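Local structure of periplasmic sensor hybrid histidine kinase (4K0D) at residues A11-I16 against H143-Y148; H32-A37 against P87-A92; A64-L69 against G80-A85. The protein is the periplasmic sensor domain of a probable ATP-dependent hybrid histidine kinase, a two-subunit helical bundle that binds zinc. All coordinates share one frame; numbering follows the deposited sequence.

Interaction 1: residues A11-I16 against H143-Y148. With ZN (zinc ion), chain I; ZN (zinc ion), chain J.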
# COMPACT_ATOMS: atom_id res chain seq x y z
N ALA B 11 -12.37 -13.05 3.97
CA ALA B 11 -11.97 -12.29 5.12
C ALA B 11 -10.44 -12.26 5.16
O ALA B 11 -9.76 -11.24 5.47
CB ALA B 11 -12.56 -12.95 6.34
N GLN B 12 -9.86 -13.41 4.87
CA GLN B 12 -8.43 -13.50 4.77
C GLN B 12 -7.91 -12.54 3.67
O GLN B 12 -7.01 -11.72 3.94
CB GLN B 12 -7.99 -14.97 4.55
CG GLN B 12 -6.53 -15.20 4.83
CD GLN B 12 -6.06 -16.59 4.41
OE1 GLN B 12 -6.83 -17.55 4.37
NE2 GLN B 12 -4.78 -16.68 4.05
N LEU B 13 -8.44 -12.64 2.45
CA LEU B 13 -7.92 -11.87 1.32
C LEU B 13 -8.15 -10.37 1.48
O LEU B 13 -7.40 -9.56 0.92
CB LEU B 13 -8.55 -12.34 0.03
CG LEU B 13 -8.05 -13.71 -0.46
CD1 LEU B 13 -8.49 -13.99 -1.85
CD2 LEU B 13 -6.52 -13.76 -0.39
N GLU B 14 -9.18 -10.00 2.24
CA GLU B 14 -9.55 -8.57 2.36
C GLU B 14 -8.62 -7.84 3.31
O GLU B 14 -8.69 -6.63 3.48
CB GLU B 14 -11.04 -8.41 2.83
CG GLU B 14 -12.09 -8.81 1.78
CD GLU B 14 -12.16 -7.86 0.58
OE1 GLU B 14 -11.64 -6.74 0.65
OE2 GLU B 14 -12.71 -8.23 -0.47
N LEU B 15 -7.77 -8.58 4.00
CA LEU B 15 -6.75 -7.98 4.80
C LEU B 15 -5.60 -7.40 3.96
O LEU B 15 -4.84 -6.56 4.42
CB LEU B 15 -6.20 -8.96 5.81
CG LEU B 15 -7.14 -9.34 6.96
CD1 LEU B 15 -6.55 -10.53 7.67
CD2 LEU B 15 -7.29 -8.19 7.92
N ILE B 16 -5.46 -7.83 2.72
CA ILE B 16 -4.31 -7.40 1.92
C ILE B 16 -4.22 -5.89 1.83
O ILE B 16 -3.20 -5.32 2.14
CB ILE B 16 -4.37 -7.99 0.51
CG1 ILE B 16 -3.90 -9.45 0.57
CG2 ILE B 16 -3.57 -7.10 -0.51
CD1 ILE B 16 -4.31 -10.33 -0.61
N HIS B 143 -3.34 -17.17 -4.58
CA HIS B 143 -3.28 -18.15 -5.63
C HIS B 143 -3.97 -19.42 -5.19
O HIS B 143 -4.77 -20.00 -5.93
CB HIS B 143 -1.86 -18.48 -6.04
CG HIS B 143 -1.81 -19.43 -7.19
ND1 HIS B 143 -1.95 -19.02 -8.49
CD2 HIS B 143 -1.71 -20.78 -7.22
CE1 HIS B 143 -1.89 -20.07 -9.29
NE2 HIS B 143 -1.74 -21.15 -8.55
N THR B 144 -3.64 -19.86 -3.97
CA THR B 144 -4.10 -21.12 -3.45
C THR B 144 -5.59 -21.02 -3.26
O THR B 144 -6.35 -21.92 -3.59
CB THR B 144 -3.44 -21.39 -2.10
OG1 THR B 144 -2.07 -21.75 -2.30
CG2 THR B 144 -4.15 -22.52 -1.36
N ILE B 145 -6.03 -19.89 -2.73
CA ILE B 145 -7.45 -19.74 -2.52
C ILE B 145 -8.21 -19.79 -3.83
O ILE B 145 -9.30 -20.31 -3.89
CB ILE B 145 -7.81 -18.44 -1.76
CG1 ILE B 145 -7.61 -18.68 -0.26
CG2 ILE B 145 -9.27 -18.07 -2.03
CD1 ILE B 145 -7.46 -17.40 0.50
N LEU B 146 -7.66 -19.23 -4.90
CA LEU B 146 -8.40 -19.28 -6.15
C LEU B 146 -8.07 -20.52 -7.00
O LEU B 146 -8.42 -20.55 -8.17
CB LEU B 146 -8.17 -18.02 -6.97
CG LEU B 146 -8.43 -16.71 -6.21
CD1 LEU B 146 -8.08 -15.52 -7.05
CD2 LEU B 146 -9.87 -16.65 -5.84
N ALA B 147 -7.38 -21.51 -6.44
CA ALA B 147 -6.98 -22.65 -7.24
C ALA B 147 -8.23 -23.52 -7.54
O ALA B 147 -9.17 -23.56 -6.74
CB ALA B 147 -5.91 -23.47 -6.51
N TYR B 148 -8.25 -24.19 -8.71
CA TYR B 148 -9.35 -25.10 -9.10
C TYR B 148 -9.33 -26.41 -8.29
O TYR B 148 -8.26 -27.00 -8.10
CB TYR B 148 -9.26 -25.44 -10.58
CG TYR B 148 -9.60 -24.27 -11.48
CD1 TYR B 148 -10.90 -23.76 -11.51
CD2 TYR B 148 -8.63 -23.68 -12.29
CE1 TYR B 148 -11.22 -22.69 -12.34
CE2 TYR B 148 -8.95 -22.59 -13.13
CZ TYR B 148 -10.25 -22.11 -13.15
OH TYR B 148 -10.60 -21.04 -13.95
ZN ZN I . -12.88 -9.95 -1.34
ZN ZN J . -1.21 -17.06 -9.17
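Ile-145 reaches from helix 117-145 to Leu-13 of helix 7-13, the two side chains meeting tip to tip. From CB, its short branch CG2 comes to 4.2 Å from Leu-13 CD1. The longer branch does more. CG1 lies anti to the carbonyl carbon (chi1 -82°), and an extended chi2 (160°) carries CD1 onward to the leucine. There CD1 lies 3.9 Å from Leu-13 CG and 3.9 Å from Leu-13 CD2, ordinary van der Waals spacing. The same methyl comes within 3.9 Å of Gln-12 OE1, whose extended chain passes it at a slant. The backbones stay well apart, 8.8 Å between the CA atoms of Leu-13 and Ile-145, so side-chain ends make the contact.

This is the end of the helical bundle where both chain termini lie. Leu-13 to Ile-16 form a type I turn that separates helix 7-13 from helix 16-42, and at Leu-146 the last helix loses its helical angles. Each segment also carries a zinc ligand: Glu-14 OE2 binds one ion at 1.9 Å, together with Asp-10 of the same chain and His-32 of the second subunit, while His-143 ND1 binds another at 2.2 Å, shared with Glu-121 of that subunit. The remaining carboxylate oxygen, Glu-14 OE1, forms a salt bridge with Arg-58 of the second subunit.

Interaction 2: residues H32-A37 against P87-A92. With ZN (zinc ion), chain C.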
# COMPACT_ATOMS: atom_id res chain seq x y z
N HIS B 32 8.12 11.64 7.27
CA HIS B 32 7.56 12.94 7.56
C HIS B 32 8.19 13.45 8.86
O HIS B 32 8.50 14.62 8.96
CB HIS B 32 6.02 12.95 7.59
CG HIS B 32 5.43 14.33 7.76
ND1 HIS B 32 5.30 15.22 6.73
CD2 HIS B 32 4.95 14.97 8.86
CE1 HIS B 32 4.82 16.37 7.17
NE2 HIS B 32 4.58 16.24 8.46
N VAL B 33 8.44 12.58 9.82
CA VAL B 33 9.13 13.03 11.02
C VAL B 33 10.56 13.49 10.64
O VAL B 33 11.05 14.45 11.17
CB VAL B 33 9.21 11.95 12.11
CG1 VAL B 33 10.27 12.33 13.11
CG2 VAL B 33 7.79 11.69 12.84
N SER B 34 11.23 12.76 9.75
CA SER B 34 12.53 13.17 9.31
C SER B 34 12.51 14.48 8.60
O SER B 34 13.41 15.28 8.81
CB SER B 34 13.15 12.13 8.38
OG SER B 34 13.77 11.17 9.20
N LEU B 35 11.52 14.68 7.75
CA LEU B 35 11.50 15.88 6.96
C LEU B 35 11.20 17.11 7.81
O LEU B 35 11.83 18.12 7.60
CB LEU B 35 10.52 15.79 5.83
CG LEU B 35 10.25 17.04 5.03
CD1 LEU B 35 9.84 16.76 3.60
CD2 LEU B 35 9.12 17.74 5.71
N THR B 36 10.28 17.02 8.75
CA THR B 36 9.93 18.17 9.58
C THR B 36 11.05 18.40 10.58
O THR B 36 11.30 19.52 10.98
CB THR B 36 8.58 17.96 10.34
OG1 THR B 36 8.61 16.72 11.07
CG2 THR B 36 7.43 17.94 9.38
N ALA B 37 11.76 17.36 11.00
CA ALA B 37 12.79 17.61 12.00
C ALA B 37 13.92 18.41 11.36
O ALA B 37 14.47 19.35 11.95
CB ALA B 37 13.33 16.34 12.57
N PRO B 87 9.74 4.12 19.08
CA PRO B 87 9.99 4.96 20.25
C PRO B 87 11.41 5.53 20.30
O PRO B 87 11.55 6.73 20.60
CB PRO B 87 9.74 3.99 21.42
CG PRO B 87 8.78 2.96 20.84
CD PRO B 87 9.32 2.76 19.45
N PRO B 88 12.45 4.72 20.00
CA PRO B 88 13.79 5.30 20.05
C PRO B 88 13.94 6.39 18.99
O PRO B 88 14.63 7.41 19.18
CB PRO B 88 14.74 4.11 19.72
CG PRO B 88 13.97 2.91 19.87
CD PRO B 88 12.48 3.26 19.77
N PHE B 89 13.30 6.18 17.86
CA PHE B 89 13.47 7.14 16.80
C PHE B 89 12.72 8.39 17.21
O PHE B 89 13.21 9.49 17.05
CB PHE B 89 12.95 6.53 15.54
CG PHE B 89 12.92 7.44 14.38
CD1 PHE B 89 14.07 7.81 13.76
CD2 PHE B 89 11.71 7.89 13.87
CE1 PHE B 89 14.04 8.58 12.64
CE2 PHE B 89 11.67 8.71 12.75
CZ PHE B 89 12.83 9.06 12.13
N GLU B 90 11.55 8.23 17.81
CA GLU B 90 10.83 9.42 18.23
C GLU B 90 11.62 10.16 19.29
O GLU B 90 11.61 11.39 19.32
CB GLU B 90 9.47 9.08 18.83
CG GLU B 90 8.39 8.88 17.83
CD GLU B 90 7.03 8.98 18.47
OE1 GLU B 90 6.48 10.08 18.51
OE2 GLU B 90 6.52 7.95 18.93
N LYS B 91 12.25 9.41 20.18
CA LYS B 91 12.91 10.01 21.32
C LYS B 91 14.07 10.87 20.83
O LYS B 91 14.28 12.00 21.32
CB LYS B 91 13.39 8.94 22.31
CG LYS B 91 14.05 9.52 23.56
N ALA B 92 14.80 10.37 19.84
CA ALA B 92 15.87 11.15 19.20
C ALA B 92 15.31 12.37 18.50
O ALA B 92 15.95 13.44 18.45
CB ALA B 92 16.61 10.33 18.21
ZN ZN C . 5.66 14.84 4.76
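The buried interior of the helical bundle, between helix 16-42 and helix 73-102, is where Phe-89 meets Val-33 and Ser-34. All three residues are buried, and the helices approach to 8.2 Å between the CA atoms of Val-33 and Glu-90. Phe-89 has CG anti to its own backbone nitrogen (chi1 174°), a setting that sends the ring across to helix 16-42 so that its outer atoms do the touching. Ring atom CE2 lies 3.9 Å from Val-33 CG1 and 4.1 Å from Val-33 CB. The two side chains pass alongside, pointing opposite ways, and the methyl stands oblique to the ring. Ser-34 OG approaches differently: it lies near the ring plane, at the edge, 3.7 Å from Phe-89 CZ, which makes this a van der Waals contact of the hydroxyl with the ring rim. Met-119 of helix 117-145 also packs on Phe-89, bringing a third helix to the ring.

One residue before Val-33, the helix carries a metal ligand. His-32 ND1 binds zinc at 2.0 Å, an ion shared with Asp-10 and Glu-14 of the second subunit. The carbonyl of this histidine is gripped twice from within its own helix: Thr-36 N comes to His-32 O on one face of the carbonyl plane and Thr-36 OG1 on the other, the hydroxyl at 3.0 Å and tilted 22° from that plane. On the other segment, Pro-87 and Pro-88 supply no backbone N-H to the preceding turn, and helix 73-102 is kinked there. Apolar side chains meeting between two helix segments that run in roughly the same direction are characteristic of the interior of an up-and-down four-helix bundle, where alternate helices point the same way.

Interaction 3: residues A64-L69 against G80-A85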
# COMPACT_ATOMS: atom_id res chain seq x y z
N ALA B 64 0.48 2.53 15.44
CA ALA B 64 -0.59 1.83 16.14
C ALA B 64 -1.46 1.12 15.11
O ALA B 64 -1.76 -0.06 15.29
CB ALA B 64 -1.40 2.78 17.04
N ARG B 65 -1.79 1.77 13.99
CA ARG B 65 -2.57 1.07 12.94
C ARG B 65 -1.82 -0.13 12.41
O ARG B 65 -2.41 -1.15 12.13
CB ARG B 65 -2.90 1.99 11.78
CG ARG B 65 -3.87 3.12 12.16
CD ARG B 65 -3.91 4.18 11.05
NE ARG B 65 -4.15 3.62 9.69
CZ ARG B 65 -3.33 3.79 8.65
NH1 ARG B 65 -2.23 4.51 8.81
NH2 ARG B 65 -3.62 3.27 7.44
N PHE B 66 -0.51 -0.01 12.24
CA PHE B 66 0.25 -1.10 11.70
C PHE B 66 0.38 -2.25 12.67
O PHE B 66 0.31 -3.40 12.27
CB PHE B 66 1.63 -0.63 11.32
CG PHE B 66 2.50 -1.71 10.75
CD1 PHE B 66 2.32 -2.12 9.44
CD2 PHE B 66 3.56 -2.24 11.49
CE1 PHE B 66 3.17 -3.09 8.90
CE2 PHE B 66 4.40 -3.17 10.96
CZ PHE B 66 4.21 -3.61 9.68
N ALA B 67 0.58 -1.93 13.94
CA ALA B 67 0.66 -2.94 14.97
C ALA B 67 -0.67 -3.71 15.12
O ALA B 67 -0.67 -4.87 15.55
CB ALA B 67 1.01 -2.30 16.26
N ALA B 68 -1.78 -3.10 14.75
CA ALA B 68 -3.10 -3.72 15.01
C ALA B 68 -3.43 -4.83 14.04
O ALA B 68 -4.26 -5.69 14.35
CB ALA B 68 -4.19 -2.70 14.98
N LEU B 69 -2.82 -4.84 12.85
CA LEU B 69 -3.26 -5.77 11.80
C LEU B 69 -2.54 -7.12 11.90
O LEU B 69 -1.36 -7.16 12.27
CB LEU B 69 -3.01 -5.17 10.43
CG LEU B 69 -3.87 -3.96 10.14
CD1 LEU B 69 -3.42 -3.15 8.88
CD2 LEU B 69 -5.36 -4.38 10.06
N GLY B 80 7.83 -7.07 14.67
CA GLY B 80 8.15 -6.81 16.06
C GLY B 80 9.27 -5.80 16.20
O GLY B 80 9.24 -4.92 17.08
N ARG B 81 10.24 -5.92 15.31
CA ARG B 81 11.44 -5.09 15.39
C ARG B 81 11.12 -3.69 14.83
O ARG B 81 11.61 -2.69 15.34
CB ARG B 81 12.64 -5.71 14.65
N ILE B 82 10.28 -3.62 13.80
CA ILE B 82 9.90 -2.34 13.26
C ILE B 82 9.28 -1.54 14.40
O ILE B 82 9.68 -0.39 14.70
CB ILE B 82 8.92 -2.51 12.07
CG1 ILE B 82 9.64 -3.13 10.89
CG2 ILE B 82 8.37 -1.19 11.58
CD1 ILE B 82 8.68 -3.70 9.89
N LEU B 83 8.30 -2.14 15.05
CA LEU B 83 7.53 -1.38 16.05
C LEU B 83 8.41 -0.96 17.21
O LEU B 83 8.22 0.10 17.77
CB LEU B 83 6.31 -2.16 16.54
CG LEU B 83 5.32 -2.28 15.38
CD1 LEU B 83 4.28 -3.36 15.66
CD2 LEU B 83 4.61 -0.97 15.10
N ALA B 84 9.38 -1.78 17.58
CA ALA B 84 10.21 -1.42 18.70
C ALA B 84 11.14 -0.31 18.29
O ALA B 84 11.73 0.34 19.14
CB ALA B 84 10.99 -2.61 19.17
N ALA B 85 11.35 -0.13 16.99
CA ALA B 85 12.29 0.89 16.55
C ALA B 85 11.69 2.30 16.66
O ALA B 85 12.41 3.29 16.58
CB ALA B 85 12.72 0.64 15.15
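Leu-83 lays its forked end over Ala-67, with CD1 only 3.5 Å from Ala-67 CB, tighter than usual for two carbons. The other methyl turns to Phe-66: Leu-83 CD2 sits 4.0 Å from Phe-66 CD2, near the ring plane and at its edge. Leu-83 thus spans two successive residues of helix 46-68, because its CG lies anti to the carbonyl carbon (chi1 -67°) and the fork opens toward that helix. Ile-82 adds a looser touch, its CD1 standing 4.4 Å from Phe-66 CE2 and oblique to the ring. An alanine in place of Leu-83 would remove both methyls and would probably leave a gap beside Ala-67 and the Phe-66 edge unsupported on this side.

The phenylalanine has further neighbours, an edge-to-face contact with Phe-130 and a cation-pi contact with Lys-71. Lys-71 also hydrogen-bonds to the carbonyl oxygens of Phe-66 and Leu-69 where helix 46-68 gives way to the connection. The segment axes come within 10.7 Å and run at 159°, nearly antiparallel; with so few residues in between, this is the geometry of an alpha-helical hairpin, here within a helical-bundle sensor domain.

Overall arrangement
From the N terminus, the chain enters interaction 1 at 11-16 and closes that loop only at 143-148, tying helix 7-13 to the end of helix 117-145 around nearly the whole domain. Helix 16-42 supplies 32-37, whose partner 87-92 on helix 73-102 closes the loop of interaction 2. Within this loop, the end of helix 46-68, at 64-69, meets 80-85 in interaction 3 after the chain has turned back, the shortest closure. The loops are nested and none cross. Interactions 2 and 3 share helix 73-102, their centres about 16 Å apart. Interaction 1 lies about 37 Å, centre to centre, from interaction 2, on the opposite side of the chain's centre, yet both touch the second subunit.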